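Putative transcriptional regulator protein (Vibrio parahaemolyticus, PDB 3ER6) is of unknown function but probably acts as a sequence-specific DNA-binding transcription regulator, with this chain being its DJ-1/PfpI-like domain. Local coordinates at residues R10-A15 and F98-E103; A67-F72 and K92-L97. The protein carries 1 engineered substitution. All blocks are in the same frame, centred on the assembly; numbering follows the deposited sequence.

Both contacts use helix 95-106, at different places along it. Contact 1 is core. It sets the body of the helix against strand 9-14 of the central sheet, and all four touching residues are buried and apolar. Contact 2 is partly buried and sets the start of the helix against the loop before strand 77-80. There a leucine methyl lies on an indole face, and a carboxylate and a main-chain carbonyl approach the ring. The centre of contact 2 is about 15 Å from the centre of the chain, that of contact 1 about 9 Å. The two contact centres are about 7 Å apart. F72 of contact 2 touches V12 and W100 of contact 1.

Contact 1. Residues R10-A15 and F98-E103; sequences RVVALA and FDWIRE
V12 meets the indole of W100 at its edge, with CG1 near the ring plane and 3.9 Å from CH2. One face of this indole meets the ring of W69. The two planes are inclined at about 50°, so the rings are neither stacked flat nor T-shaped.

The setting is the layered alpha/beta fold of the DJ-1/PfpI family. Strand 9-14 is an inner strand of the largely parallel sheet. Helix 95-106 covers one side of that sheet and belongs to the beta-alpha-beta crossover from strand 77-80 to strand 110-114. V12 and L14 point toward the helix. A13, between them, points away. The closest CA pair, L14 and I101, is still 10.0 Å apart, so side chains alone bridge the gap.

W100 spans most of it. Its CG is anti to the backbone N (chi1 177°), and the indole reaches toward the strand with the benzo end leading. The pyrrole N-H is used at another edge: NE1 donates to F72 O. That bond helps to set the rotation of the ring and satisfies its one polar atom.

I101 has a different route. Its CA-CB bond does not aim at the strand, but the chain is extended beyond CG1 (chi2 167°), which brings CD1 closer to L14. L78 of strand 77-80 touches both W100 and I101, and V48 of strand 43-48 touches both V12 and L14. No hydrogen bond crosses between the two segments. The second point of contact is looser and purely methyl to methyl, with L14 CD2 4.3 Å from I101 CD1.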
ATOM      1  N   ARG A  10     -11.074  17.301  -4.239  1.00 33.63           N
ATOM      2  CA  ARG A  10      -9.935  16.886  -5.034  1.00 32.04           C
ATOM      3  C   ARG A  10      -8.777  16.442  -4.157  1.00 30.75           C
ATOM      4  O   ARG A  10      -8.394  17.160  -3.227  1.00 28.66           O
ATOM      5  CB  ARG A  10      -9.448  18.048  -5.891  1.00 31.02           C
ATOM      6  CG  ARG A  10      -8.180  17.674  -6.677  1.00 31.36           C
ATOM      7  CD  ARG A  10      -7.731  18.882  -7.539  1.00 34.57           C
ATOM      8  NE  ARG A  10      -8.663  19.071  -8.666  1.00 32.93           N
ATOM      9  CZ  ARG A  10      -8.865  20.237  -9.304  1.00 37.55           C
ATOM     10  NH1 ARG A  10      -8.192  21.327  -8.927  1.00 34.89           N
ATOM     11  NH2 ARG A  10      -9.737  20.309 -10.336  1.00 37.50           N
ATOM     12  N   VAL A  11      -8.219  15.272  -4.469  1.00 28.73           N
ATOM     13  CA  VAL A  11      -6.973  14.857  -3.825  1.00 27.99           C
ATOM     14  C   VAL A  11      -5.888  14.779  -4.890  1.00 27.01           C
ATOM     15  O   VAL A  11      -6.114  14.167  -5.947  1.00 28.19           O
ATOM     16  CB  VAL A  11      -7.107  13.461  -3.150  1.00 28.23           C
ATOM     17  CG1 VAL A  11      -5.741  13.062  -2.480  1.00 24.29           C
ATOM     18  CG2 VAL A  11      -8.301  13.469  -2.099  1.00 28.66           C
ATOM     19  N   VAL A  12      -4.769  15.451  -4.666  1.00 26.06           N
ATOM     20  CA  VAL A  12      -3.601  15.257  -5.559  1.00 26.89           C
ATOM     21  C   VAL A  12      -2.552  14.487  -4.718  1.00 27.12           C
ATOM     22  O   VAL A  12      -2.294  14.827  -3.533  1.00 27.00           O
ATOM     23  CB  VAL A  12      -3.037  16.613  -6.090  1.00 27.54           C
ATOM     24  CG1 VAL A  12      -1.784  16.369  -6.955  1.00 25.09           C
ATOM     25  CG2 VAL A  12      -4.160  17.387  -6.903  1.00 25.96           C
ATOM     26  N   ALA A  13      -2.029  13.403  -5.279  1.00 26.81           N
ATOM     27  CA  ALA A  13      -1.048  12.581  -4.562  1.00 26.70           C
ATOM     28  C   ALA A  13       0.273  12.574  -5.325  1.00 27.93           C
ATOM     29  O   ALA A  13       0.398  11.979  -6.402  1.00 28.50           O
ATOM     30  CB  ALA A  13      -1.593  11.131  -4.419  1.00 28.03           C
ATOM     31  N   LEU A  14       1.266  13.260  -4.781  1.00 26.11           N
ATOM     32  CA  LEU A  14       2.585  13.288  -5.345  1.00 27.49           C
ATOM     33  C   LEU A  14       3.380  12.072  -4.877  1.00 26.85           C
ATOM     34  O   LEU A  14       3.597  11.888  -3.656  1.00 26.50           O
ATOM     35  CB  LEU A  14       3.298  14.559  -4.878  1.00 27.23           C
ATOM     36  CG  LEU A  14       4.761  14.708  -5.273  1.00 27.35           C
ATOM     37  CD1 LEU A  14       4.890  14.902  -6.843  1.00 28.45           C
ATOM     38  CD2 LEU A  14       5.323  15.866  -4.491  1.00 28.91           C
ATOM     39  N   ALA A  15       3.833  11.268  -5.856  1.00 27.82           N
ATOM     40  CA  ALA A  15       4.619  10.041  -5.596  1.00 26.80           C
ATOM     41  C   ALA A  15       6.022  10.313  -6.084  1.00 26.79           C
ATOM     42  O   ALA A  15       6.300  10.295  -7.288  1.00 26.80           O
ATOM     43  CB  ALA A  15       3.952   8.808  -6.356  1.00 28.12           C
ATOM     44  N   PHE A  98       8.934  22.341  -4.610  1.00 34.19           N
ATOM     45  CA  PHE A  98       8.848  22.960  -3.279  1.00 33.90           C
ATOM     46  C   PHE A  98       8.002  24.226  -3.303  1.00 33.66           C
ATOM     47  O   PHE A  98       7.261  24.475  -2.369  1.00 33.55           O
ATOM     48  CB  PHE A  98      10.237  23.282  -2.700  1.00 33.90           C
ATOM     49  CG  PHE A  98      10.882  22.126  -2.041  1.00 34.45           C
ATOM     50  CD1 PHE A  98      10.413  21.683  -0.806  1.00 34.72           C
ATOM     51  CD2 PHE A  98      11.925  21.460  -2.642  1.00 35.35           C
ATOM     52  CE1 PHE A  98      11.020  20.590  -0.159  1.00 39.44           C
ATOM     53  CE2 PHE A  98      12.526  20.371  -2.026  1.00 39.52           C
ATOM     54  CZ  PHE A  98      12.066  19.927  -0.765  1.00 37.08           C
ATOM     55  N   ASP A  99       8.124  25.050  -4.356  1.00 34.00           N
ATOM     56  CA  ASP A  99       7.338  26.268  -4.402  1.00 34.61           C
ATOM     57  C   ASP A  99       5.869  25.904  -4.473  1.00 33.52           C
ATOM     58  O   ASP A  99       5.052  26.508  -3.832  1.00 33.63           O
ATOM     59  CB  ASP A  99       7.697  27.157  -5.619  1.00 36.72           C
ATOM     60  CG  ASP A  99       9.118  27.744  -5.534  1.00 40.80           C
ATOM     61  OD1 ASP A  99       9.672  27.798  -4.417  1.00 46.78           O
ATOM     62  OD2 ASP A  99       9.689  28.126  -6.596  1.00 46.85           O
ATOM     63  N   TRP A 100       5.535  24.884  -5.268  1.00 31.69           N
ATOM     64  CA  TRP A 100       4.145  24.463  -5.437  1.00 29.94           C
ATOM     65  C   TRP A 100       3.509  23.939  -4.107  1.00 29.86           C
ATOM     66  O   TRP A 100       2.418  24.326  -3.741  1.00 29.80           O
ATOM     67  CB  TRP A 100       4.134  23.406  -6.558  1.00 29.11           C
ATOM     68  CG  TRP A 100       2.822  22.778  -6.873  1.00 30.98           C
ATOM     69  CD1 TRP A 100       1.763  23.350  -7.538  1.00 30.08           C
ATOM     70  CD2 TRP A 100       2.490  21.399  -6.680  1.00 27.24           C
ATOM     71  NE1 TRP A 100       0.768  22.419  -7.715  1.00 30.28           N
ATOM     72  CE2 TRP A 100       1.182  21.215  -7.183  1.00 29.41           C
ATOM     73  CE3 TRP A 100       3.138  20.331  -6.053  1.00 30.80           C
ATOM     74  CZ2 TRP A 100       0.512  19.997  -7.101  1.00 28.56           C
ATOM     75  CZ3 TRP A 100       2.480  19.079  -5.987  1.00 30.28           C
ATOM     76  CH2 TRP A 100       1.160  18.933  -6.513  1.00 25.89           C
ATOM     77  N   ILE A 101       4.252  23.151  -3.344  1.00 30.55           N
ATOM     78  CA  ILE A 101       3.803  22.658  -2.036  1.00 31.13           C
ATOM     79  C   ILE A 101       3.636  23.817  -1.052  1.00 32.73           C
ATOM     80  O   ILE A 101       2.640  23.908  -0.303  1.00 31.63           O
ATOM     81  CB  ILE A 101       4.840  21.646  -1.513  1.00 31.32           C
ATOM     82  CG1 ILE A 101       4.827  20.377  -2.404  1.00 31.50           C
ATOM     83  CG2 ILE A 101       4.619  21.320   0.013  1.00 32.40           C
ATOM     84  CD1 ILE A 101       6.046  19.428  -2.171  1.00 28.84           C
ATOM     85  N   ARG A 102       4.638  24.692  -1.057  1.00 33.01           N
ATOM     86  CA  ARG A 102       4.605  25.868  -0.168  1.00 34.33           C
ATOM     87  C   ARG A 102       3.334  26.650  -0.467  1.00 33.77           C
ATOM     88  O   ARG A 102       2.579  27.021   0.447  1.00 33.75           O
ATOM     89  CB  ARG A 102       5.862  26.712  -0.366  1.00 34.32           C
ATOM     90  CG  ARG A 102       5.872  28.041   0.345  1.00 35.58           C
ATOM     91  CD  ARG A 102       7.123  28.851  -0.100  1.00 39.38           C
ATOM     92  NE  ARG A 102       7.064  30.209   0.450  1.00 41.80           N
ATOM     93  CZ  ARG A 102       7.512  30.558   1.657  1.00 36.32           C
ATOM     94  NH1 ARG A 102       8.088  29.668   2.418  1.00 34.32           N
ATOM     95  NH2 ARG A 102       7.406  31.811   2.066  1.00 38.24           N
ATOM     96  N   GLU A 103       3.058  26.886  -1.750  1.00 34.09           N
ATOM     97  CA  GLU A 103       1.909  27.721  -2.083  1.00 34.57           C
ATOM     98  C   GLU A 103       0.607  27.069  -1.745  1.00 33.96           C
ATOM     99  O   GLU A 103      -0.318  27.726  -1.243  1.00 33.44           O
ATOM    100  CB  GLU A 103       1.886  28.122  -3.573  1.00 35.70           C
ATOM    101  CG  GLU A 103       3.126  28.917  -4.014  1.00 44.33           C
ATOM    102  CD  GLU A 103       3.201  29.092  -5.570  1.00 55.25           C
ATOM    103  OE1 GLU A 103       4.317  28.952  -6.119  1.00 60.42           O
ATOM    104  OE2 GLU A 103       2.159  29.344  -6.244  1.00 58.99           O
TER

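Contact 2. Residues A67-F72 and K92-L97; sequences AQWQSF and KIDPAL. Engineered in segment 92-97: K92 (natural residue Asn).
L97 puts its CD1 methyl over one face of the W69 indole. This is a CH-pi contact: CD1 is 3.4 Å from the centroid of the five-membered ring and 12° off its normal. L97 CG lies anti to the backbone N (chi1 -158°), which carries CD1 over the indole although the CB bond does not aim at the loop. The opposite face is covered by the side-chain amide of Q70.

The far end of the ring meets the helix start. W69 CH2 is 3.7 Å from A96 O, approached obliquely, and 4.0 Å from A96 CB. At the edge, D94 OD2 lies 4.2 Å from W69 CZ2, with the carboxylate nearly perpendicular to the ring at 81°.

D94 is the N-cap of helix 95-106. Its OD1 accepts from A96 N at 3.1 Å, met from above the carboxylate plane. The loop between strands 61-64 and 77-80 of the DJ-1/PfpI-like domain thus packs on this helix N-terminus. W69 NE1 donates to P50 O.

No hydrogen bond joins the two segments. The hold is mainly apolar, with perhaps a weak attraction between the ring's C-H edge and the distant D94 carboxylate.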
ATOM      1  N   ALA A  67      -2.082  13.117 -15.339  1.00 29.79           N
ATOM      2  CA  ALA A  67      -2.146  14.544 -15.070  1.00 29.93           C
ATOM      3  C   ALA A  67      -0.745  14.987 -14.700  1.00 30.19           C
ATOM      4  O   ALA A  67       0.050  14.171 -14.204  1.00 29.17           O
ATOM      5  CB  ALA A  67      -3.142  14.802 -13.942  1.00 28.69           C
ATOM      6  N   GLN A  68      -0.446  16.268 -14.952  1.00 29.41           N
ATOM      7  CA  GLN A  68       0.813  16.927 -14.520  1.00 29.68           C
ATOM      8  C   GLN A  68       0.561  17.743 -13.241  1.00 29.85           C
ATOM      9  O   GLN A  68      -0.511  18.341 -13.094  1.00 30.00           O
ATOM     10  CB  GLN A  68       1.332  17.844 -15.652  1.00 30.63           C
ATOM     11  CG  GLN A  68       1.718  17.049 -16.910  1.00 30.68           C
ATOM     12  CD  GLN A  68       2.507  17.877 -17.926  1.00 36.75           C
ATOM     13  OE1 GLN A  68       2.175  19.033 -18.125  1.00 35.96           O
ATOM     14  NE2 GLN A  68       3.544  17.281 -18.573  1.00 31.38           N
ATOM     15  N   TRP A  69       1.523  17.753 -12.321  1.00 29.04           N
ATOM     16  CA  TRP A  69       1.335  18.504 -11.067  1.00 29.48           C
ATOM     17  C   TRP A  69       1.072  19.994 -11.324  1.00 29.85           C
ATOM     18  O   TRP A  69       0.301  20.624 -10.578  1.00 29.99           O
ATOM     19  CB  TRP A  69       2.495  18.292 -10.094  1.00 27.70           C
ATOM     20  CG  TRP A  69       3.895  18.761 -10.514  1.00 27.35           C
ATOM     21  CD1 TRP A  69       4.894  18.000 -11.075  1.00 25.47           C
ATOM     22  CD2 TRP A  69       4.438  20.086 -10.387  1.00 28.64           C
ATOM     23  NE1 TRP A  69       5.996  18.764 -11.301  1.00 28.91           N
ATOM     24  CE2 TRP A  69       5.761  20.043 -10.882  1.00 27.48           C
ATOM     25  CE3 TRP A  69       3.933  21.295  -9.888  1.00 24.34           C
ATOM     26  CZ2 TRP A  69       6.605  21.172 -10.877  1.00 30.22           C
ATOM     27  CZ3 TRP A  69       4.758  22.426  -9.899  1.00 29.86           C
ATOM     28  CH2 TRP A  69       6.057  22.364 -10.420  1.00 30.46           C
ATOM     29  N   GLN A  70       1.667  20.525 -12.394  1.00 31.53           N
ATOM     30  CA  GLN A  70       1.508  21.942 -12.770  1.00 32.56           C
ATOM     31  C   GLN A  70       0.064  22.277 -13.168  1.00 33.20           C
ATOM     32  O   GLN A  70      -0.333  23.423 -13.102  1.00 33.82           O
ATOM     33  CB  GLN A  70       2.476  22.372 -13.923  1.00 31.26           C
ATOM     34  CG  GLN A  70       3.945  22.381 -13.634  1.00 33.20           C
ATOM     35  CD  GLN A  70       4.614  21.057 -13.936  1.00 30.81           C
ATOM     36  OE1 GLN A  70       3.928  20.011 -13.977  1.00 34.50           O
ATOM     37  NE2 GLN A  70       5.965  21.059 -14.088  1.00 31.30           N
ATOM     38  N   SER A  71      -0.761  21.292 -13.529  1.00 33.65           N
ATOM     39  CA  SER A  71      -2.170  21.601 -13.839  1.00 33.96           C
ATOM     40  C   SER A  71      -3.042  21.886 -12.617  1.00 33.99           C
ATOM     41  O   SER A  71      -4.214  22.218 -12.772  1.00 33.68           O
ATOM     42  CB  SER A  71      -2.816  20.453 -14.630  1.00 34.17           C
ATOM     43  OG  SER A  71      -2.087  20.199 -15.812  1.00 37.84           O
ATOM     44  N   PHE A  72      -2.507  21.735 -11.412  1.00 33.72           N
ATOM     45  CA  PHE A  72      -3.304  21.902 -10.209  1.00 35.60           C
ATOM     46  C   PHE A  72      -2.942  23.193  -9.485  1.00 36.80           C
ATOM     47  O   PHE A  72      -1.883  23.296  -8.912  1.00 39.16           O
ATOM     48  CB  PHE A  72      -3.187  20.652  -9.288  1.00 34.42           C
ATOM     49  CG  PHE A  72      -3.655  19.381  -9.965  1.00 32.05           C
ATOM     50  CD1 PHE A  72      -4.999  19.129 -10.140  1.00 29.31           C
ATOM     51  CD2 PHE A  72      -2.748  18.459 -10.457  1.00 30.93           C
ATOM     52  CE1 PHE A  72      -5.452  18.002 -10.819  1.00 35.79           C
ATOM     53  CE2 PHE A  72      -3.172  17.317 -11.103  1.00 31.16           C
ATOM     54  CZ  PHE A  72      -4.514  17.065 -11.310  1.00 30.94           C
ATOM     55  N   LYS A  92      17.637  16.674  -4.429  1.00 45.64           N
ATOM     56  CA  LYS A  92      17.441  16.564  -5.865  1.00 45.54           C
ATOM     57  C   LYS A  92      16.028  16.973  -6.296  1.00 44.50           C
ATOM     58  O   LYS A  92      15.726  17.038  -7.495  1.00 44.17           O
ATOM     59  CB  LYS A  92      17.757  15.146  -6.360  1.00 47.06           C
ATOM     60  CG  LYS A  92      19.158  14.663  -6.017  1.00 51.54           C
ATOM     61  CD  LYS A  92      19.333  13.194  -6.436  1.00 55.36           C
ATOM     62  CE  LYS A  92      20.312  13.051  -7.600  1.00 59.53           C
ATOM     63  NZ  LYS A  92      19.624  12.944  -8.945  1.00 61.57           N
ATOM     64  N   ILE A  93      15.165  17.274  -5.330  1.00 42.64           N
ATOM     65  CA  ILE A  93      13.789  17.610  -5.655  1.00 40.73           C
ATOM     66  C   ILE A  93      13.723  18.971  -6.336  1.00 40.03           C
ATOM     67  O   ILE A  93      14.316  19.933  -5.872  1.00 38.90           O
ATOM     68  CB  ILE A  93      12.900  17.614  -4.379  1.00 40.95           C
ATOM     69  CG1 ILE A  93      12.795  16.178  -3.851  1.00 42.52           C
ATOM     70  CG2 ILE A  93      11.487  18.185  -4.678  1.00 40.01           C
ATOM     71  CD1 ILE A  93      11.977  16.070  -2.565  1.00 44.01           C
ATOM     72  N   ASP A  94      13.005  19.040  -7.447  1.00 38.01           N
ATOM     73  CA  ASP A  94      12.824  20.285  -8.187  1.00 38.71           C
ATOM     74  C   ASP A  94      12.378  21.421  -7.246  1.00 37.51           C
ATOM     75  O   ASP A  94      11.369  21.323  -6.583  1.00 36.90           O
ATOM     76  CB  ASP A  94      11.747  19.999  -9.254  1.00 39.13           C
ATOM     77  CG  ASP A  94      11.564  21.105 -10.251  1.00 41.31           C
ATOM     78  OD1 ASP A  94      12.125  22.212 -10.094  1.00 40.99           O
ATOM     79  OD2 ASP A  94      10.764  20.843 -11.185  1.00 43.65           O
ATOM     80  N   PRO A  95      13.122  22.530  -7.210  1.00 37.99           N
ATOM     81  CA  PRO A  95      12.682  23.683  -6.386  1.00 36.33           C
ATOM     82  C   PRO A  95      11.290  24.207  -6.716  1.00 35.17           C
ATOM     83  O   PRO A  95      10.588  24.725  -5.832  1.00 36.02           O
ATOM     84  CB  PRO A  95      13.695  24.770  -6.722  1.00 37.24           C
ATOM     85  CG  PRO A  95      14.627  24.205  -7.743  1.00 37.73           C
ATOM     86  CD  PRO A  95      14.461  22.722  -7.796  1.00 38.55           C
ATOM     87  N   ALA A  96      10.908  24.164  -7.988  1.00 33.84           N
ATOM     88  CA  ALA A  96       9.565  24.584  -8.383  1.00 34.30           C
ATOM     89  C   ALA A  96       8.487  23.726  -7.708  1.00 33.38           C
ATOM     90  O   ALA A  96       7.367  24.192  -7.455  1.00 31.57           O
ATOM     91  CB  ALA A  96       9.410  24.559  -9.873  1.00 34.27           C
ATOM     92  N   LEU A  97       8.841  22.477  -7.414  1.00 33.79           N
ATOM     93  CA  LEU A  97       7.909  21.575  -6.727  1.00 34.42           C
ATOM     94  C   LEU A  97       7.804  21.994  -5.250  1.00 33.98           C
ATOM     95  O   LEU A  97       6.706  21.999  -4.699  1.00 31.67           O
ATOM     96  CB  LEU A  97       8.373  20.140  -6.862  1.00 34.94           C
ATOM     97  CG  LEU A  97       7.399  18.971  -6.713  1.00 38.92           C
ATOM     98  CD1 LEU A  97       6.097  19.064  -7.604  1.00 36.84           C
ATOM     99  CD2 LEU A  97       8.157  17.725  -7.087  1.00 38.76           C
TER